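Local coordinates for protein 3-dehydroquinate dehydratase (Clostridium difficile, PDB 4H3D) that catalyses the cis-dehydration of 3-dehydroquinate to 3-dehydroshikimate through a covalent imine intermediate, the third step of the chorismate pathway, at residues K141-N146 with L172-V177. Sequence-based numbering, arbitrary orientation.
With SHL (5-hydroxy-6-methyl-4-oxo-4H-pyran-2-carboxylic acid), chain I.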
# COMPACT_ATOMS: atom_id res chain seq x y z
N LYS B 141 -8.25 -19.73 20.40
CA LYS B 141 -7.02 -19.44 19.69
C LYS B 141 -6.24 -18.33 20.38
O LYS B 141 -6.81 -17.43 21.01
CB LYS B 141 -7.30 -19.06 18.23
CG LYS B 141 -8.10 -20.09 17.48
CD LYS B 141 -7.47 -21.48 17.48
CE LYS B 141 -8.33 -22.45 16.68
NZ LYS B 141 -7.85 -23.84 16.78
N VAL B 142 -4.92 -18.38 20.27
CA VAL B 142 -4.12 -17.41 20.98
C VAL B 142 -3.21 -16.59 20.08
O VAL B 142 -2.50 -17.13 19.23
CB VAL B 142 -3.26 -18.08 22.06
CG1 VAL B 142 -2.38 -17.03 22.81
CG2 VAL B 142 -4.15 -18.82 23.06
N ILE B 143 -3.30 -15.29 20.26
CA ILE B 143 -2.39 -14.35 19.65
C ILE B 143 -1.39 -14.03 20.76
O ILE B 143 -1.80 -13.73 21.88
CB ILE B 143 -3.11 -13.01 19.26
CG1 ILE B 143 -4.00 -13.19 18.04
CG2 ILE B 143 -2.09 -11.91 18.98
CD1 ILE B 143 -4.80 -11.95 17.69
N ILE B 144 -0.09 -14.18 20.50
CA ILE B 144 0.92 -13.72 21.46
C ILE B 144 1.46 -12.46 20.80
O ILE B 144 1.89 -12.49 19.66
CB ILE B 144 2.01 -14.74 21.74
CG1 ILE B 144 1.41 -16.00 22.35
CG2 ILE B 144 3.09 -14.12 22.65
CD1 ILE B 144 2.44 -17.11 22.74
N SER B 145 1.39 -11.34 21.49
CA SER B 145 1.78 -10.08 20.90
C SER B 145 2.96 -9.40 21.56
O SER B 145 3.28 -9.65 22.72
CB SER B 145 0.58 -9.11 20.92
OG SER B 145 0.23 -8.76 22.25
N ASN B 146 3.60 -8.54 20.79
CA ASN B 146 4.71 -7.71 21.27
C ASN B 146 4.68 -6.37 20.53
O ASN B 146 4.36 -6.31 19.33
CB ASN B 146 6.04 -8.42 21.05
CG ASN B 146 7.24 -7.61 21.53
OD1 ASN B 146 8.13 -7.29 20.74
ND2 ASN B 146 7.26 -7.25 22.81
N LEU B 172 -1.19 -17.42 16.50
CA LEU B 172 -0.98 -16.24 15.66
C LEU B 172 -0.01 -15.25 16.31
O LEU B 172 -0.42 -14.39 17.10
CB LEU B 172 -2.32 -15.52 15.41
CG LEU B 172 -3.41 -16.27 14.63
CD1 LEU B 172 -4.75 -15.52 14.72
CD2 LEU B 172 -2.99 -16.51 13.17
N PRO B 173 1.29 -15.38 16.01
CA PRO B 173 2.26 -14.40 16.46
C PRO B 173 1.92 -13.02 15.92
O PRO B 173 1.55 -12.89 14.75
CB PRO B 173 3.56 -14.87 15.83
CG PRO B 173 3.39 -16.31 15.62
CD PRO B 173 1.93 -16.51 15.33
N LYS B 174 2.05 -11.99 16.76
CA LYS B 174 1.75 -10.63 16.35
C LYS B 174 2.81 -9.67 16.81
O LYS B 174 3.21 -9.70 17.98
CB LYS B 174 0.41 -10.17 16.94
CG LYS B 174 0.08 -8.68 16.66
CD LYS B 174 -1.19 -8.26 17.32
CE LYS B 174 -1.48 -6.79 17.03
NZ LYS B 174 -2.72 -6.31 17.72
N ILE B 175 3.27 -8.82 15.91
CA ILE B 175 4.23 -7.79 16.27
C ILE B 175 3.88 -6.47 15.64
O ILE B 175 3.48 -6.39 14.47
CB ILE B 175 5.72 -8.20 15.99
CG1 ILE B 175 6.66 -7.27 16.78
CG2 ILE B 175 6.06 -8.19 14.51
CD1 ILE B 175 8.09 -7.74 16.82
N ALA B 176 3.96 -5.43 16.45
CA ALA B 176 3.69 -4.06 16.02
C ALA B 176 4.90 -3.20 16.42
O ALA B 176 5.30 -3.19 17.59
CB ALA B 176 2.41 -3.52 16.66
N VAL B 177 5.47 -2.48 15.46
CA VAL B 177 6.67 -1.68 15.68
C VAL B 177 6.49 -0.26 15.16
O VAL B 177 5.61 0.01 14.34
CB VAL B 177 7.90 -2.34 15.03
CG1 VAL B 177 8.14 -3.73 15.66
CG2 VAL B 177 7.74 -2.45 13.50
OAD SHL I . -4.05 -1.12 14.65
CAH SHL I . -3.17 -0.73 15.46
OAA SHL I . -2.73 0.45 15.43
CAK SHL I . -2.67 -1.68 16.44
OAG SHL I . -3.20 -3.01 16.43
CAF SHL I . -2.87 -3.88 17.48
CAL SHL I . -3.48 -5.09 17.54
CAJ SHL I . -2.04 -3.41 18.44
OAC SHL I . -1.72 -4.20 19.47
CAI SHL I . -1.50 -2.16 18.37
CAE SHL I . -1.81 -1.30 17.39
OAB SHL I . -0.66 -1.75 19.31
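S145 sits opposite K174 and N146 opposite I175 where strand 141-146 runs parallel to strand 172-177, the segment axes 4.8 Å apart at closest and crossing at -25°. The amides of L172, K174 and A176 donate hydrogen bonds to V142 O, I144 O and N146 O. The one from A176 N to N146 O is nearly straight, with an N-H...O angle of 165°. In return K174 O accepts a hydrogen bond from N146 N, while I144 N reaches L172 O only weakly, at 3.4 Å. I143, S145, L172 and K174 share the barrel interior. I143 lays CG1 against L172 CB (3.9 Å) and CG2 against K174 CB (3.7 Å), packing the root of the lysine. With CG anti to the backbone N (chi1 174°) and every later torsion extended, K174 runs CD past S145 CB. Its NZ is covalently bonded to the ligand. S145 OG is hydrogen-bonded to D118 OD1 of strand 116-120. On the outer face I175 CD1 lies beside N146 OD1, which R161 of helix 155-167 binds; that helix also covers P173. This is a right-handed beta-alpha-beta unit of the type I dehydroquinase TIM barrel, presenting the Schiff-base lysine to the active site, with H147, the proton donor/acceptor, directly after N146 on strand 141-148.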